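Local structure of acetylacetone-cleaving enzyme (Acinetobacter johnsonii, 3BAL) at residues 18-23 with 34-39; 71-76 with 112-117. The protein cleaves acetylacetone with one equivalent of molecular oxygen to methylglyoxal and acetate, as an iron-dependent homotetrameric dioxygenase of the cupin superfamily. One frame throughout, in Å; residues are numbered along the deposited sequence.

Contact 1 (18-23 with 34-39); sequences DNNYVP and TWQLLH
Val22 pairs with Trp35 where the short strand 22-23 joins the edge of the six-stranded antiparallel sheet of this cupin jelly roll. Two backbone bonds close the pair: Val22 N donates to Trp35 O (3.0 Å) and Trp35 N to Val22 O (2.8 Å). Just before the strand, the ring of Tyr21 stands against the extended side chain of Gln36, which crosses it at about a right angle. CG of Gln36 sits over the ring face as a CH-pi contact, 4.1 Å from the centroid, while NE2 lies 3.1 Å above the ring plane toward its rim. Ring and amide planes are 81° apart, so the amide stands upright on the ring rather than stacking flat. NE2 also makes a weak bond to Ser17 O, and a water joins OE1 to Asn20 ND2, whose OD1 is hydrogen-bonded to Lys149 NZ. Trp145 and Thr148 of helix 138-148 pack on Val22 on the sheet face it shares with Trp35. There the indole CG lies between backbone N and carbonyl carbon (chi1 75°), turning CD1 back toward Val22 CG2, 3.8 Å away. A second water, in the indole plane, accepts from Trp35 NE1 (3.0 Å) and donates to Pro23 O.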
loop_
_atom_site.group_PDB
_atom_site.type_symbol
_atom_site.label_atom_id
_atom_site.label_comp_id
_atom_site.label_asym_id
_atom_site.label_seq_id
_atom_site.Cartn_x
_atom_site.Cartn_y
_atom_site.Cartn_z
ATOM N N ASP A 18 -18.790 19.973 -13.320
ATOM C CA ASP A 18 -17.965 20.934 -14.033
ATOM C C ASP A 18 -17.648 22.142 -13.175
ATOM O O ASP A 18 -16.548 22.687 -13.238
ATOM C CB ASP A 18 -18.657 21.391 -15.312
ATOM C CG ASP A 18 -18.659 20.323 -16.373
ATOM O OD1 ASP A 18 -17.825 19.394 -16.267
ATOM O OD2 ASP A 18 -19.474 20.416 -17.317
ATOM N N ASN A 19 -18.624 22.539 -12.365
ATOM C CA ASN A 19 -18.512 23.690 -11.477
ATOM C C ASN A 19 -17.408 23.630 -10.435
ATOM O O ASN A 19 -17.031 24.663 -9.890
ATOM C CB ASN A 19 -19.835 23.901 -10.741
ATOM C CG ASN A 19 -20.945 24.329 -11.661
ATOM O OD1 ASN A 19 -22.108 24.408 -11.252
ATOM N ND2 ASN A 19 -20.599 24.621 -12.919
ATOM N N ASN A 20 -16.893 22.438 -10.151
ATOM C CA ASN A 20 -15.864 22.299 -9.130
ATOM C C ASN A 20 -14.416 22.227 -9.579
ATOM O O ASN A 20 -13.522 22.061 -8.752
ATOM C CB ASN A 20 -16.182 21.107 -8.230
ATOM C CG ASN A 20 -17.421 21.338 -7.403
ATOM O OD1 ASN A 20 -17.749 22.483 -7.070
ATOM N ND2 ASN A 20 -18.111 20.264 -7.050
ATOM N N TYR A 21 -14.173 22.348 -10.877
ATOM C CA TYR A 21 -12.803 22.342 -11.354
ATOM C C TYR A 21 -12.228 23.725 -11.041
ATOM O O TYR A 21 -12.884 24.740 -11.281
ATOM C CB TYR A 21 -12.748 22.078 -12.861
ATOM C CG TYR A 21 -12.932 20.617 -13.251
ATOM C CD1 TYR A 21 -14.202 20.087 -13.522
ATOM C CD2 TYR A 21 -11.827 19.763 -13.356
ATOM C CE1 TYR A 21 -14.362 18.749 -13.892
ATOM C CE2 TYR A 21 -11.976 18.427 -13.720
ATOM C CZ TYR A 21 -13.246 17.926 -13.989
ATOM O OH TYR A 21 -13.379 16.605 -14.356
ATOM N N VAL A 22 -11.020 23.763 -10.484
ATOM C CA VAL A 22 -10.361 25.028 -10.156
ATOM C C VAL A 22 -8.994 25.077 -10.841
ATOM O O VAL A 22 -8.445 24.041 -11.221
ATOM C CB VAL A 22 -10.141 25.195 -8.621
ATOM C CG1 VAL A 22 -11.470 25.206 -7.899
ATOM C CG2 VAL A 22 -9.241 24.085 -8.086
ATOM N N PRO A 23 -8.431 26.285 -11.013
ATOM C CA PRO A 23 -7.119 26.412 -11.657
ATOM C C PRO A 23 -6.032 25.684 -10.858
ATOM O O PRO A 23 -5.978 25.788 -9.632
ATOM C CB PRO A 23 -6.892 27.926 -11.688
ATOM C CG PRO A 23 -8.286 28.481 -11.767
ATOM C CD PRO A 23 -9.027 27.613 -10.771
ATOM N N THR A 34 -6.904 22.813 -15.181
ATOM C CA THR A 34 -7.839 22.893 -14.061
ATOM C C THR A 34 -7.958 21.492 -13.464
ATOM O O THR A 34 -7.708 20.496 -14.151
ATOM C CB THR A 34 -9.235 23.430 -14.508
ATOM O OG1 THR A 34 -9.705 22.699 -15.648
ATOM C CG2 THR A 34 -9.146 24.915 -14.853
ATOM N N TRP A 35 -8.310 21.398 -12.188
ATOM C CA TRP A 35 -8.400 20.080 -11.570
ATOM C C TRP A 35 -9.400 20.001 -10.435
ATOM O O TRP A 35 -10.063 20.984 -10.099
ATOM C CB TRP A 35 -7.020 19.650 -11.036
ATOM C CG TRP A 35 -6.601 20.369 -9.760
ATOM C CD1 TRP A 35 -6.604 21.718 -9.540
ATOM C CD2 TRP A 35 -6.142 19.771 -8.536
ATOM N NE1 TRP A 35 -6.185 21.996 -8.260
ATOM C CE2 TRP A 35 -5.898 20.821 -7.621
ATOM C CE3 TRP A 35 -5.917 18.450 -8.121
ATOM C CZ2 TRP A 35 -5.441 20.590 -6.317
ATOM C CZ3 TRP A 35 -5.461 18.223 -6.824
ATOM C CH2 TRP A 35 -5.231 19.288 -5.939
ATOM N N GLN A 36 -9.489 18.800 -9.865
ATOM C CA GLN A 36 -10.353 18.490 -8.731
ATOM C C GLN A 36 -9.725 17.369 -7.905
ATOM O O GLN A 36 -9.382 16.318 -8.449
ATOM C CB GLN A 36 -11.737 17.992 -9.176
ATOM C CG GLN A 36 -12.749 19.068 -9.533
ATOM C CD GLN A 36 -14.161 18.510 -9.627
ATOM O OE1 GLN A 36 -14.667 17.909 -8.667
ATOM N NE2 GLN A 36 -14.807 18.706 -10.776
ATOM N N LEU A 37 -9.565 17.604 -6.604
ATOM C CA LEU A 37 -9.046 16.591 -5.702
ATOM C C LEU A 37 -10.285 15.758 -5.356
ATOM O O LEU A 37 -11.313 16.312 -4.947
ATOM C CB LEU A 37 -8.462 17.231 -4.439
ATOM C CG LEU A 37 -7.885 16.252 -3.401
ATOM C CD1 LEU A 37 -6.716 15.466 -3.999
ATOM C CD2 LEU A 37 -7.425 17.032 -2.175
ATOM N N LEU A 38 -10.190 14.437 -5.532
ATOM C CA LEU A 38 -11.312 13.534 -5.284
ATOM C C LEU A 38 -11.256 12.746 -3.979
ATOM O O LEU A 38 -12.294 12.445 -3.387
ATOM C CB LEU A 38 -11.433 12.544 -6.449
ATOM C CG LEU A 38 -11.669 13.158 -7.831
ATOM C CD1 LEU A 38 -11.551 12.087 -8.894
ATOM C CD2 LEU A 38 -13.044 13.815 -7.877
ATOM N N HIS A 39 -10.048 12.400 -3.539
ATOM C CA HIS A 39 -9.887 11.626 -2.311
ATOM C C HIS A 39 -8.469 11.640 -1.753
ATOM O O HIS A 39 -7.483 11.715 -2.494
ATOM C CB HIS A 39 -10.324 10.174 -2.557
ATOM C CG HIS A 39 -10.048 9.249 -1.411
ATOM N ND1 HIS A 39 -8.892 8.506 -1.315
ATOM C CD2 HIS A 39 -10.786 8.939 -0.320
ATOM C CE1 HIS A 39 -8.930 7.775 -0.216
ATOM N NE2 HIS A 39 -10.068 8.018 0.406
HETATM O O HOH W 1 -17.283 17.819 -8.303
HETATM O O HOH W 2 -5.497 24.606 -6.917
#

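Contact 2 (71-76 with 112-117); sequences FLTKGK and ESQFYM
A classic beta bulge interrupts the antiparallel ladder between strands 68-74 and 113-120 of the cupin jelly roll, with Thr73 and Lys74 both facing Gln114. Gln114 O takes both backbone donors from the same face of its carbonyl plane: Thr73 N at 3.0 Å, bent to 135° at the hydrogen, and Lys74 N at 3.2 Å. Thr73 OG1, set between its own backbone N and carbonyl carbon (chi1 54°), adds a weak bond to that oxygen. Gln114 N answers with a bond to Lys74 O. Before the bulge the ladder is regular: Phe71 N donates to Tyr116 O (2.8 Å) and Tyr116 N to Phe71 O. Leu72 and Phe115 share one face of the sheet, where the leucine side chain crosses the phenylalanine at a slant, Leu72 CD1 reaching Phe115 CB (3.8 Å). Past the bulge Gly75 stays close against Ser113, CA to CA 4.0 Å. Ser113 OG accepts from Lys76 N (3.1 Å) and is also hydrogen-bonded to Val111 O. Strand 94-98 flanks 68-74 in the sheet, and 46-53 flanks 113-120. The Phe115 ring stacks on Phe51 and packs on Phe59 of strand 57-64, on the side toward the bound zinc ion; beyond the other face, Phe71 stacks on Tyr116 of a neighbouring subunit and Tyr116 on Phe71 of that subunit.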
loop_
_atom_site.group_PDB
_atom_site.type_symbol
_atom_site.label_atom_id
_atom_site.label_comp_id
_atom_site.label_asym_id
_atom_site.label_seq_id
_atom_site.Cartn_x
_atom_site.Cartn_y
_atom_site.Cartn_z
ATOM N N PHE A 71 -5.932 7.030 -16.070
ATOM C CA PHE A 71 -6.948 6.623 -17.030
ATOM C C PHE A 71 -7.228 7.877 -17.872
ATOM O O PHE A 71 -7.917 8.802 -17.416
ATOM C CB PHE A 71 -8.224 6.166 -16.297
ATOM C CG PHE A 71 -9.365 5.753 -17.217
ATOM C CD1 PHE A 71 -10.668 5.661 -16.723
ATOM C CD2 PHE A 71 -9.148 5.492 -18.568
ATOM C CE1 PHE A 71 -11.738 5.318 -17.565
ATOM C CE2 PHE A 71 -10.207 5.151 -19.418
ATOM C CZ PHE A 71 -11.502 5.067 -18.912
ATOM N N LEU A 72 -6.669 7.919 -19.082
ATOM C CA LEU A 72 -6.858 9.056 -19.980
ATOM C C LEU A 72 -8.211 8.874 -20.643
ATOM O O LEU A 72 -8.394 7.971 -21.464
ATOM C CB LEU A 72 -5.757 9.085 -21.045
ATOM C CG LEU A 72 -5.762 10.225 -22.066
ATOM C CD1 LEU A 72 -5.544 11.560 -21.369
ATOM C CD2 LEU A 72 -4.667 9.979 -23.077
ATOM N N THR A 73 -9.160 9.735 -20.295
ATOM C CA THR A 73 -10.509 9.624 -20.840
ATOM C C THR A 73 -10.749 10.446 -22.085
ATOM O O THR A 73 -11.694 10.184 -22.829
ATOM C CB THR A 73 -11.558 10.013 -19.785
ATOM O OG1 THR A 73 -11.248 11.309 -19.267
ATOM C CG2 THR A 73 -11.561 9.004 -18.645
ATOM N N LYS A 74 -9.892 11.432 -22.320
ATOM C CA LYS A 74 -10.042 12.289 -23.487
ATOM C C LYS A 74 -8.724 12.927 -23.903
ATOM O O LYS A 74 -7.905 13.286 -23.059
ATOM C CB LYS A 74 -11.069 13.388 -23.189
ATOM C CG LYS A 74 -11.294 14.348 -24.342
ATOM C CD LYS A 74 -12.229 15.473 -23.941
ATOM C CE LYS A 74 -12.519 16.382 -25.130
ATOM N NZ LYS A 74 -13.109 15.610 -26.280
ATOM N N GLY A 75 -8.519 13.051 -25.211
ATOM C CA GLY A 75 -7.307 13.684 -25.703
ATOM C C GLY A 75 -6.100 12.799 -25.942
ATOM O O GLY A 75 -6.225 11.638 -26.330
ATOM N N LYS A 76 -4.920 13.373 -25.708
ATOM C CA LYS A 76 -3.641 12.691 -25.899
ATOM C C LYS A 76 -2.642 13.238 -24.873
ATOM O O LYS A 76 -2.659 14.433 -24.572
ATOM C CB LYS A 76 -3.125 12.966 -27.312
ATOM C CG LYS A 76 -4.117 12.623 -28.399
ATOM C CD LYS A 76 -3.872 13.481 -29.610
ATOM C CE LYS A 76 -2.750 12.946 -30.438
ATOM N NZ LYS A 76 -3.370 12.591 -31.742
ATOM N N GLU A 112 -6.697 19.246 -26.378
ATOM C CA GLU A 112 -7.477 19.339 -25.141
ATOM C C GLU A 112 -7.753 17.935 -24.597
ATOM O O GLU A 112 -8.361 17.104 -25.275
ATOM C CB GLU A 112 -8.793 20.069 -25.362
ATOM C CG GLU A 112 -9.517 20.328 -24.051
ATOM C CD GLU A 112 -10.474 21.492 -24.133
ATOM O OE1 GLU A 112 -11.459 21.404 -24.903
ATOM O OE2 GLU A 112 -10.237 22.500 -23.425
ATOM N N SER A 113 -7.325 17.685 -23.359
ATOM C CA SER A 113 -7.459 16.368 -22.744
ATOM C C SER A 113 -8.066 16.330 -21.337
ATOM O O SER A 113 -8.322 17.363 -20.714
ATOM C CB SER A 113 -6.070 15.713 -22.691
ATOM O OG SER A 113 -5.361 15.899 -23.903
ATOM N N GLN A 114 -8.284 15.108 -20.853
ATOM C CA GLN A 114 -8.790 14.857 -19.505
ATOM C C GLN A 114 -8.246 13.502 -19.036
ATOM O O GLN A 114 -8.202 12.542 -19.809
ATOM C CB GLN A 114 -10.333 14.828 -19.457
ATOM C CG GLN A 114 -10.889 14.427 -18.065
ATOM C CD GLN A 114 -12.418 14.401 -17.971
ATOM O OE1 GLN A 114 -13.066 15.441 -17.810
ATOM N NE2 GLN A 114 -12.998 13.205 -18.065
ATOM N N PHE A 115 -7.804 13.439 -17.782
ATOM C CA PHE A 115 -7.307 12.193 -17.217
ATOM C C PHE A 115 -7.532 12.122 -15.702
ATOM O O PHE A 115 -7.463 13.131 -14.991
ATOM C CB PHE A 115 -5.817 11.978 -17.571
ATOM C CG PHE A 115 -4.853 12.811 -16.762
ATOM C CD1 PHE A 115 -4.255 12.293 -15.618
ATOM C CD2 PHE A 115 -4.516 14.100 -17.162
ATOM C CE1 PHE A 115 -3.332 13.048 -14.882
ATOM C CE2 PHE A 115 -3.598 14.862 -16.436
ATOM C CZ PHE A 115 -3.004 14.334 -15.296
ATOM N N TYR A 116 -7.829 10.908 -15.244
ATOM C CA TYR A 116 -8.079 10.570 -13.845
ATOM C C TYR A 116 -6.812 9.837 -13.370
ATOM O O TYR A 116 -6.261 9.024 -14.110
ATOM C CB TYR A 116 -9.295 9.632 -13.783
ATOM C CG TYR A 116 -9.511 8.909 -12.466
ATOM C CD1 TYR A 116 -10.336 9.445 -11.476
ATOM C CD2 TYR A 116 -8.917 7.664 -12.224
ATOM C CE1 TYR A 116 -10.570 8.747 -10.275
ATOM C CE2 TYR A 116 -9.142 6.967 -11.029
ATOM C CZ TYR A 116 -9.971 7.512 -10.063
ATOM O OH TYR A 116 -10.212 6.821 -8.895
ATOM N N MET A 117 -6.349 10.107 -12.153
ATOM C CA MET A 117 -5.142 9.447 -11.674
ATOM C C MET A 117 -5.083 9.279 -10.154
ATOM O O MET A 117 -5.544 10.140 -9.392
ATOM C CB MET A 117 -3.916 10.232 -12.169
ATOM C CG MET A 117 -2.550 9.624 -11.855
ATOM S SD MET A 117 -1.243 10.326 -12.934
ATOM C CE MET A 117 0.165 9.230 -12.591
#

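From the N terminus, contact 1 closes first: a short excursion containing strand 29-30 returns from 18-23 to pair as 34-39. Contact 2 opens only afterwards and closes a longer loop, from 71-76 to 112-117, whose intervening chain supplies strand 94-98 and the zinc ligand His104. The two loops therefore lie in series, neither nested nor crossed. Both belong to one sheet, contact 1 at its 22-23 end and contact 2 beyond the intervening strand 46-53. Their centres are 14 Å apart, yet they touch through Leu38 CD1 and Tyr116 CE1 (3.7 Å), and both reach the same neighbouring subunit of the tetramer.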